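Local atomic coordinates of restriction endonuclease EcoP15I, restriction subunit (Escherichia coli, PDB entry 4ZCF), a protein that cleaves DNA 25-27 base pairs downstream of one of two inversely oriented 5'-CAGCAG-3' sites, together with its Mod partner, and carries a helicase-type ATP motor. Residues Q52-I57 with I66-D71; N59-N64 with K70-A75; A20-F25 with I98-K103. One frame throughout, in Å; residues are numbered along the deposited sequence.

How the contacts relate
Contacts 1 and 2 lie almost on top of each other, their centres about 3 Å apart. Both pair helix 50-64 with the loop that leads to strand 79-84, and they share Lys70 and Asp71. Contact 3, with its centre about 17 Å from each of the others, joins residues 20-25, which begin in the C-terminal part of helix 12-22, to helix 90-105. Along the chain it encloses both. Helix 50-64 connects the two regions: Asn56 ND2 lies 2.9 Å from Val24 O, a probable hydrogen bond, and Val60 packs on Ala20 and Asn23. Together they pack N-terminal helices and a loop beside the parallel sheet that contains strands 79-84 and 263-267, away from the AMP pocket.

Contact 1: Q52-I57 with I66-D71; sequences QYYNNI and IAHSKD
Tyr54 brings its hydroxyl to the edge of the His68 imidazole, and this is the one pair of residues that comes within 4.5 Å across 52-57 and 66-71. His68 NE2 donates to Tyr54 OH over 2.9 Å. The evidence for a well-formed bond is its N-H...O angle of 171°, together with an oxygen lying only 6° out of the imidazole plane. Tyr54 CZ, 3.5 Å from His68 NE2, is also in that plane. The rings meet obliquely, with their planes 75° apart and their centroids separated by 5.5 Å. Tyr54 has CG anti to the backbone N, which carries the phenol out from the helix to meet the loop. A second hydrogen bond pairs His68 ND1 with Gln61 OE1, so the imidazole is held at both ring nitrogens, which would restrict its rotation. The His73 ring meets both aromatic rings.

The backbone is bent beneath this histidine, with Ser69 N bonded to Ala67 O at 2.8 Å. That bond closes an inverse gamma turn centred on His68, a tight loop turn that here presents its central side chain to helix 50-64, ahead of strand 79-84 of the parallel sheet.

Contact 2: N59-N64 with K70-A75; sequences NVQAFN and KDNHNA
The Gln61 carboxamide is tilted to both the Asn72 amide and the His73 imidazole, with neither group lying flat against it. Its plane is turned 49° from the Asn72 amide and 47° from the His73 ring. What touches is the carbon at the base of each loop side chain: Gln61 NE2 is 3.5 Å from Asn72 CB, and Gln61 OE1 is 3.5 Å from His73 CB. Gln61 NE2 also comes to 3.7 Å from Asn72 O, but no hydrogen bond joins 59-64 to 70-75, so the contact is one of packing.

Three of the polar atoms are bonded to the intervening loop. Gln61 OE1 pairs with His68 ND1, Asn72 ND2 with Ala67 O, and His73 ND1 with Ser69 O. Gln61 reaches across because its chain is extended beyond CG. His73 places CG between its backbone N and carbonyl carbon (chi1 88°), turning the ring away from the helix and toward Ser69. With an alanine in place of Gln61, His68 ND1 would probably lose its amide partner, and a gap would be likely to open beside the CB atoms of Asn72 and His73.

Gln61 is buried between helix 50-64 and the loop that follows it. The loop itself is held to the sheet by backbone hydrogen bonding of Asn72 with Leu263. On the same helix, Val60 rests on Val264 of strand 263-267 and on Ala20 of helix 12-22, and Asn64 ND2 bonds to Val264 O, so the contact lies beside edge strand 263-267 of the parallel sheet.

Contact 3: A20-F25 with I98-K103; sequences AVMNVF and IFDLNK
The helix that follows the nucleotide-binding loop of a P-loop NTPase, here helix 90-105, receives along one side residues 20-25, which begin in the C-terminal part of helix 12-22. Lys90 and Thr91 at its start belong to the AMP pocket, whereas residues 98-103 lie further along the helix, away from that site. The backbones come closest at Met22 and Leu101, whose CA atoms are 7.2 Å apart.

Met22 lies across the backbone of Asp100. Its SD is 3.7 Å from Asp100 CB, and its methyl CE reaches Asp100 O at 3.6 Å. The bends at chi2 (-38°) and chi3 (-71°) fold the thioether so that it follows the helix surface. The same sulfur is 3.9 Å from Leu101 CD2. That methyl also approaches Phe25, lying 3.8 Å from Phe25 CD2 and obliquely to the ring, so one Leu101 methyl touches both the thioether and the ring. Val24 CG1 sits over the centre of one face of the Phe25 ring, and Tyr248 meets Phe25 edge-to-face. The Asp100 carboxylate looks to a different partner, its OD1 bonding to Tyr140 OH on helix 130-140. Met22 further touches Ser104 and Phe105, extending the patch toward the end of helix 90-105.

No hydrogen bond crosses the interface, although about 201 Å² is buried there. Its cohesion probably comes mainly from dispersion, with some exclusion of water around sulfur, methyl and aromatic groups, and it would depend more on complementary shape than on directional bonds.

Contact 1: Q52-I57 with I66-D71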
loop_
_atom_site.group_PDB
_atom_site.type_symbol
_atom_site.label_atom_id
_atom_site.label_comp_id
_atom_site.label_asym_id
_atom_site.label_seq_id
_atom_site.Cartn_x
_atom_site.Cartn_y
_atom_site.Cartn_z
ATOM N N GLN C 52 -25.133 35.328 -21.859
ATOM C CA GLN C 52 -23.665 35.344 -21.948
ATOM C C GLN C 52 -23.175 34.079 -22.656
ATOM O O GLN C 52 -22.582 34.178 -23.728
ATOM C CB GLN C 52 -23.043 35.423 -20.541
ATOM C CG GLN C 52 -22.990 36.826 -19.940
ATOM C CD GLN C 52 -21.831 37.667 -20.439
ATOM O OE1 GLN C 52 -20.916 37.193 -21.133
ATOM N NE2 GLN C 52 -21.843 38.945 -20.078
ATOM N N TYR C 53 -23.514 32.893 -22.087
ATOM C CA TYR C 53 -23.195 31.554 -22.580
ATOM C C TYR C 53 -23.763 31.340 -23.983
ATOM O O TYR C 53 -23.049 30.811 -24.848
ATOM C CB TYR C 53 -23.695 30.499 -21.573
ATOM C CG TYR C 53 -23.456 29.048 -21.938
ATOM C CD1 TYR C 53 -22.206 28.461 -21.762
ATOM C CD2 TYR C 53 -24.509 28.229 -22.339
ATOM C CE1 TYR C 53 -22.000 27.105 -22.024
ATOM C CE2 TYR C 53 -24.316 26.874 -22.604
ATOM C CZ TYR C 53 -23.060 26.313 -22.441
ATOM O OH TYR C 53 -22.868 24.979 -22.719
ATOM N N TYR C 54 -25.013 31.815 -24.235
ATOM C CA TYR C 54 -25.611 31.749 -25.573
ATOM C C TYR C 54 -24.733 32.565 -26.565
ATOM O O TYR C 54 -24.350 32.031 -27.613
ATOM C CB TYR C 54 -27.084 32.252 -25.589
ATOM C CG TYR C 54 -27.680 32.295 -26.985
ATOM C CD1 TYR C 54 -27.506 33.410 -27.809
ATOM C CD2 TYR C 54 -28.344 31.192 -27.515
ATOM C CE1 TYR C 54 -27.942 33.409 -29.133
ATOM C CE2 TYR C 54 -28.822 31.196 -28.828
ATOM C CZ TYR C 54 -28.622 32.307 -29.633
ATOM O OH TYR C 54 -29.093 32.307 -30.928
ATOM N N ASN C 55 -24.426 33.847 -26.220
ATOM C CA ASN C 55 -23.648 34.774 -27.055
ATOM C C ASN C 55 -22.214 34.326 -27.302
ATOM O O ASN C 55 -21.679 34.559 -28.390
ATOM C CB ASN C 55 -23.666 36.181 -26.461
ATOM N N ASN C 56 -21.591 33.691 -26.289
ATOM C CA ASN C 56 -20.220 33.184 -26.359
ATOM C C ASN C 56 -20.124 32.061 -27.390
ATOM O O ASN C 56 -19.216 32.095 -28.219
ATOM C CB ASN C 56 -19.722 32.760 -24.970
ATOM C CG ASN C 56 -19.574 33.898 -23.968
ATOM O OD1 ASN C 56 -19.891 35.067 -24.232
ATOM N ND2 ASN C 56 -19.132 33.583 -22.766
ATOM N N ILE C 57 -21.130 31.147 -27.414
ATOM C CA ILE C 57 -21.213 30.025 -28.359
ATOM C C ILE C 57 -21.433 30.506 -29.782
ATOM O O ILE C 57 -20.680 30.091 -30.672
ATOM C CB ILE C 57 -22.179 28.883 -27.906
ATOM C CG1 ILE C 57 -21.624 28.167 -26.646
ATOM C CG2 ILE C 57 -22.413 27.851 -29.032
ATOM C CD1 ILE C 57 -22.621 27.406 -25.866
ATOM N N ILE C 66 -19.122 27.333 -38.340
ATOM C CA ILE C 66 -20.083 26.298 -37.936
ATOM C C ILE C 66 -21.498 26.893 -37.966
ATOM O O ILE C 66 -21.757 27.906 -37.302
ATOM C CB ILE C 66 -19.734 25.666 -36.543
ATOM C CG1 ILE C 66 -18.319 25.031 -36.531
ATOM C CG2 ILE C 66 -20.815 24.660 -36.079
ATOM C CD1 ILE C 66 -17.718 24.915 -35.174
ATOM N N ALA C 67 -22.409 26.245 -38.729
ATOM C CA ALA C 67 -23.803 26.664 -38.882
ATOM C C ALA C 67 -24.520 26.725 -37.531
ATOM O O ALA C 67 -24.620 25.716 -36.828
ATOM C CB ALA C 67 -24.536 25.732 -39.844
ATOM N N HIS C 68 -24.982 27.931 -37.162
ATOM C CA HIS C 68 -25.699 28.219 -35.917
ATOM C C HIS C 68 -27.161 27.670 -35.953
ATOM O O HIS C 68 -28.111 28.345 -35.530
ATOM C CB HIS C 68 -25.614 29.732 -35.619
ATOM C CG HIS C 68 -26.082 30.136 -34.254
ATOM N ND1 HIS C 68 -25.440 29.699 -33.109
ATOM C CD2 HIS C 68 -27.096 30.958 -33.898
ATOM C CE1 HIS C 68 -26.091 30.252 -32.099
ATOM N NE2 HIS C 68 -27.093 31.022 -32.525
ATOM N N SER C 69 -27.316 26.416 -36.437
ATOM C CA SER C 69 -28.578 25.682 -36.539
ATOM C C SER C 69 -29.043 25.184 -35.167
ATOM O O SER C 69 -28.275 25.245 -34.204
ATOM C CB SER C 69 -28.423 24.505 -37.496
ATOM O OG SER C 69 -27.580 23.496 -36.963
ATOM N N LYS C 70 -30.296 24.675 -35.086
ATOM C CA LYS C 70 -30.918 24.151 -33.858
ATOM C C LYS C 70 -30.228 22.886 -33.332
ATOM O O LYS C 70 -30.225 22.638 -32.121
ATOM C CB LYS C 70 -32.393 23.870 -34.107
ATOM N N ASP C 71 -29.656 22.094 -34.254
ATOM C CA ASP C 71 -28.958 20.833 -33.991
ATOM C C ASP C 71 -27.511 21.008 -33.496
ATOM O O ASP C 71 -26.921 20.037 -33.006
ATOM C CB ASP C 71 -28.975 19.958 -35.262
ATOM C CG ASP C 71 -30.356 19.546 -35.749
ATOM O OD1 ASP C 71 -31.348 19.801 -35.024
ATOM O OD2 ASP C 71 -30.441 18.947 -36.842
#

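Contact 2: N59-N64 with K70-A75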
loop_
_atom_site.group_PDB
_atom_site.type_symbol
_atom_site.label_atom_id
_atom_site.label_comp_id
_atom_site.label_asym_id
_atom_site.label_seq_id
_atom_site.Cartn_x
_atom_site.Cartn_y
_atom_site.Cartn_z
ATOM N N ASN C 59 -20.742 33.398 -31.182
ATOM C CA ASN C 59 -19.508 34.035 -31.631
ATOM C C ASN C 59 -18.390 33.039 -31.979
ATOM O O ASN C 59 -17.621 33.314 -32.903
ATOM C CB ASN C 59 -19.052 35.099 -30.636
ATOM C CG ASN C 59 -19.707 36.448 -30.827
ATOM O OD1 ASN C 59 -19.943 36.910 -31.956
ATOM N ND2 ASN C 59 -19.962 37.143 -29.724
ATOM N N VAL C 60 -18.328 31.868 -31.265
ATOM C CA VAL C 60 -17.359 30.780 -31.526
ATOM C C VAL C 60 -17.724 30.089 -32.845
ATOM O O VAL C 60 -16.850 29.862 -33.684
ATOM C CB VAL C 60 -17.248 29.728 -30.377
ATOM C CG1 VAL C 60 -16.190 28.670 -30.699
ATOM C CG2 VAL C 60 -16.933 30.383 -29.043
ATOM N N GLN C 61 -19.017 29.738 -33.009
ATOM C CA GLN C 61 -19.563 29.081 -34.199
ATOM C C GLN C 61 -19.302 29.917 -35.453
ATOM O O GLN C 61 -18.799 29.387 -36.455
ATOM C CB GLN C 61 -21.050 28.758 -34.006
ATOM C CG GLN C 61 -21.278 27.721 -32.913
ATOM C CD GLN C 61 -22.654 27.115 -32.947
ATOM O OE1 GLN C 61 -23.577 27.567 -32.268
ATOM N NE2 GLN C 61 -22.806 26.036 -33.698
ATOM N N ALA C 62 -19.551 31.237 -35.352
ATOM C CA ALA C 62 -19.325 32.234 -36.403
ATOM C C ALA C 62 -17.862 32.273 -36.851
ATOM O O ALA C 62 -17.590 32.223 -38.052
ATOM C CB ALA C 62 -19.749 33.610 -35.903
ATOM N N PHE C 63 -16.929 32.350 -35.885
ATOM C CA PHE C 63 -15.492 32.399 -36.133
ATOM C C PHE C 63 -14.961 31.111 -36.761
ATOM O O PHE C 63 -14.118 31.176 -37.654
ATOM C CB PHE C 63 -14.754 32.697 -34.826
ATOM C CG PHE C 63 -13.325 33.146 -34.993
ATOM C CD1 PHE C 63 -13.019 34.486 -35.213
ATOM C CD2 PHE C 63 -12.276 32.240 -34.881
ATOM C CE1 PHE C 63 -11.688 34.907 -35.349
ATOM C CE2 PHE C 63 -10.948 32.659 -35.014
ATOM C CZ PHE C 63 -10.663 33.989 -35.247
ATOM N N ASN C 64 -15.442 29.949 -36.289
ATOM C CA ASN C 64 -15.016 28.633 -36.763
ATOM C C ASN C 64 -15.721 28.137 -38.040
ATOM O O ASN C 64 -15.330 27.106 -38.593
ATOM C CB ASN C 64 -15.125 27.605 -35.637
ATOM C CG ASN C 64 -14.014 27.615 -34.609
ATOM O OD1 ASN C 64 -13.025 28.364 -34.682
ATOM N ND2 ASN C 64 -14.139 26.726 -33.637
ATOM N N LYS C 70 -30.296 24.675 -35.086
ATOM C CA LYS C 70 -30.918 24.151 -33.858
ATOM C C LYS C 70 -30.228 22.886 -33.332
ATOM O O LYS C 70 -30.225 22.638 -32.121
ATOM C CB LYS C 70 -32.393 23.870 -34.107
ATOM N N ASP C 71 -29.656 22.094 -34.254
ATOM C CA ASP C 71 -28.958 20.833 -33.991
ATOM C C ASP C 71 -27.511 21.008 -33.496
ATOM O O ASP C 71 -26.921 20.037 -33.006
ATOM C CB ASP C 71 -28.975 19.958 -35.262
ATOM C CG ASP C 71 -30.356 19.546 -35.749
ATOM O OD1 ASP C 71 -31.348 19.801 -35.024
ATOM O OD2 ASP C 71 -30.441 18.947 -36.842
ATOM N N ASN C 72 -26.944 22.235 -33.635
ATOM C CA ASN C 72 -25.566 22.568 -33.264
ATOM C C ASN C 72 -25.430 23.386 -31.966
ATOM O O ASN C 72 -24.315 23.519 -31.460
ATOM C CB ASN C 72 -24.852 23.279 -34.428
ATOM C CG ASN C 72 -24.537 22.424 -35.641
ATOM O OD1 ASN C 72 -24.815 21.215 -35.705
ATOM N ND2 ASN C 72 -23.938 23.046 -36.644
ATOM N N HIS C 73 -26.541 23.933 -31.433
ATOM C CA HIS C 73 -26.504 24.739 -30.207
ATOM C C HIS C 73 -27.676 24.465 -29.269
ATOM O O HIS C 73 -28.722 23.992 -29.720
ATOM C CB HIS C 73 -26.345 26.242 -30.528
ATOM C CG HIS C 73 -27.630 26.990 -30.742
ATOM N ND1 HIS C 73 -28.447 26.738 -31.837
ATOM C CD2 HIS C 73 -28.183 27.984 -30.005
ATOM C CE1 HIS C 73 -29.470 27.570 -31.717
ATOM N NE2 HIS C 73 -29.355 28.338 -30.632
ATOM N N ASN C 74 -27.485 24.754 -27.961
ATOM C CA ASN C 74 -28.462 24.576 -26.873
ATOM C C ASN C 74 -27.971 25.276 -25.586
ATOM O O ASN C 74 -27.061 24.777 -24.913
ATOM C CB ASN C 74 -28.722 23.079 -26.618
ATOM C CG ASN C 74 -29.832 22.750 -25.647
ATOM O OD1 ASN C 74 -30.252 23.563 -24.817
ATOM N ND2 ASN C 74 -30.304 21.510 -25.705
ATOM N N ALA C 75 -28.594 26.424 -25.239
ATOM C CA ALA C 75 -28.273 27.217 -24.035
ATOM C C ALA C 75 -28.782 26.580 -22.729
ATOM O O ALA C 75 -28.409 27.038 -21.647
ATOM C CB ALA C 75 -28.819 28.636 -24.172
#

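Contact 3: A20-F25 with I98-K103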
loop_
_atom_site.group_PDB
_atom_site.type_symbol
_atom_site.label_atom_id
_atom_site.label_comp_id
_atom_site.label_asym_id
_atom_site.label_seq_id
_atom_site.Cartn_x
_atom_site.Cartn_y
_atom_site.Cartn_z
ATOM N N ALA C 20 -11.519 27.561 -28.980
ATOM C CA ALA C 20 -12.945 27.350 -29.173
ATOM C C ALA C 20 -13.694 26.963 -27.880
ATOM O O ALA C 20 -14.835 27.389 -27.712
ATOM C CB ALA C 20 -13.184 26.359 -30.291
ATOM N N VAL C 21 -13.036 26.237 -26.935
ATOM C CA VAL C 21 -13.629 25.878 -25.625
ATOM C C VAL C 21 -13.445 27.059 -24.664
ATOM O O VAL C 21 -14.343 27.358 -23.868
ATOM C CB VAL C 21 -13.076 24.550 -25.023
ATOM C CG1 VAL C 21 -13.781 24.179 -23.720
ATOM C CG2 VAL C 21 -13.184 23.401 -26.017
ATOM N N MET C 22 -12.282 27.730 -24.738
ATOM C CA MET C 22 -11.991 28.899 -23.894
ATOM C C MET C 22 -12.922 30.107 -24.153
ATOM O O MET C 22 -13.294 30.799 -23.193
ATOM C CB MET C 22 -10.508 29.313 -24.000
ATOM C CG MET C 22 -9.547 28.422 -23.206
ATOM S SD MET C 22 -10.130 27.829 -21.591
ATOM C CE MET C 22 -10.098 29.323 -20.627
ATOM N N ASN C 23 -13.299 30.343 -25.440
ATOM C CA ASN C 23 -14.177 31.447 -25.860
ATOM C C ASN C 23 -15.630 31.344 -25.327
ATOM O O ASN C 23 -16.304 32.368 -25.218
ATOM C CB ASN C 23 -14.152 31.637 -27.372
ATOM C CG ASN C 23 -12.844 32.108 -27.949
ATOM O OD1 ASN C 23 -12.155 32.971 -27.389
ATOM N ND2 ASN C 23 -12.494 31.569 -29.117
ATOM N N VAL C 24 -16.083 30.120 -24.966
ATOM C CA VAL C 24 -17.387 29.803 -24.367
ATOM C C VAL C 24 -17.458 30.419 -22.957
ATOM O O VAL C 24 -18.544 30.748 -22.480
ATOM C CB VAL C 24 -17.597 28.256 -24.336
ATOM C CG1 VAL C 24 -18.715 27.824 -23.391
ATOM C CG2 VAL C 24 -17.840 27.705 -25.728
ATOM N N PHE C 25 -16.314 30.592 -22.299
ATOM C CA PHE C 25 -16.298 31.107 -20.931
ATOM C C PHE C 25 -15.898 32.576 -20.761
ATOM O O PHE C 25 -15.462 32.955 -19.666
ATOM C CB PHE C 25 -15.459 30.183 -20.025
ATOM C CG PHE C 25 -15.950 28.760 -19.957
ATOM C CD1 PHE C 25 -16.955 28.396 -19.068
ATOM C CD2 PHE C 25 -15.384 27.774 -20.754
ATOM C CE1 PHE C 25 -17.397 27.074 -18.990
ATOM C CE2 PHE C 25 -15.825 26.454 -20.676
ATOM C CZ PHE C 25 -16.831 26.113 -19.794
ATOM N N ILE C 98 -7.535 21.785 -20.216
ATOM C CA ILE C 98 -7.552 21.578 -18.763
ATOM C C ILE C 98 -6.627 22.603 -18.067
ATOM O O ILE C 98 -6.986 23.157 -17.019
ATOM C CB ILE C 98 -7.171 20.107 -18.451
ATOM C CG1 ILE C 98 -8.410 19.216 -18.480
ATOM C CG2 ILE C 98 -6.383 19.957 -17.124
ATOM C CD1 ILE C 98 -8.122 17.766 -18.782
ATOM N N PHE C 99 -5.449 22.856 -18.684
ATOM C CA PHE C 99 -4.442 23.819 -18.229
ATOM C C PHE C 99 -4.913 25.226 -18.428
ATOM O O PHE C 99 -4.630 26.066 -17.577
ATOM C CB PHE C 99 -3.104 23.608 -18.932
ATOM C CG PHE C 99 -2.295 22.482 -18.349
ATOM C CD1 PHE C 99 -1.440 22.703 -17.277
ATOM C CD2 PHE C 99 -2.397 21.194 -18.860
ATOM C CE1 PHE C 99 -0.705 21.650 -16.723
ATOM C CE2 PHE C 99 -1.659 20.145 -18.309
ATOM C CZ PHE C 99 -0.819 20.381 -17.243
ATOM N N ASP C 100 -5.675 25.482 -19.521
ATOM C CA ASP C 100 -6.255 26.805 -19.811
ATOM C C ASP C 100 -7.438 27.156 -18.899
ATOM O O ASP C 100 -7.508 28.292 -18.415
ATOM C CB ASP C 100 -6.544 27.002 -21.305
ATOM C CG ASP C 100 -5.365 27.551 -22.092
ATOM O OD1 ASP C 100 -4.356 27.944 -21.466
ATOM O OD2 ASP C 100 -5.471 27.649 -23.321
ATOM N N LEU C 101 -8.308 26.179 -18.580
ATOM C CA LEU C 101 -9.416 26.396 -17.635
ATOM C C LEU C 101 -8.853 26.607 -16.219
ATOM O O LEU C 101 -9.437 27.336 -15.411
ATOM C CB LEU C 101 -10.443 25.251 -17.669
ATOM C CG LEU C 101 -11.297 25.166 -18.938
ATOM C CD1 LEU C 101 -11.807 23.752 -19.144
ATOM C CD2 LEU C 101 -12.458 26.183 -18.903
ATOM N N ASN C 102 -7.675 26.021 -15.960
ATOM C CA ASN C 102 -6.972 26.212 -14.709
ATOM C C ASN C 102 -6.325 27.604 -14.659
ATOM O O ASN C 102 -6.442 28.289 -13.645
ATOM C CB ASN C 102 -5.923 25.137 -14.501
ATOM C CG ASN C 102 -5.160 25.344 -13.225
ATOM O OD1 ASN C 102 -4.019 25.818 -13.241
ATOM N ND2 ASN C 102 -5.798 25.075 -12.092
ATOM N N LYS C 103 -5.629 28.015 -15.738
ATOM C CA LYS C 103 -4.972 29.326 -15.791
ATOM C C LYS C 103 -6.002 30.456 -15.542
ATOM O O LYS C 103 -5.912 31.166 -14.534
ATOM C CB LYS C 103 -4.218 29.498 -17.126
ATOM C CG LYS C 103 -3.481 30.830 -17.287
ATOM C CD LYS C 103 -2.680 30.887 -18.579
ATOM C CE LYS C 103 -1.195 30.943 -18.311
ATOM N NZ LYS C 103 -0.388 30.523 -19.495
#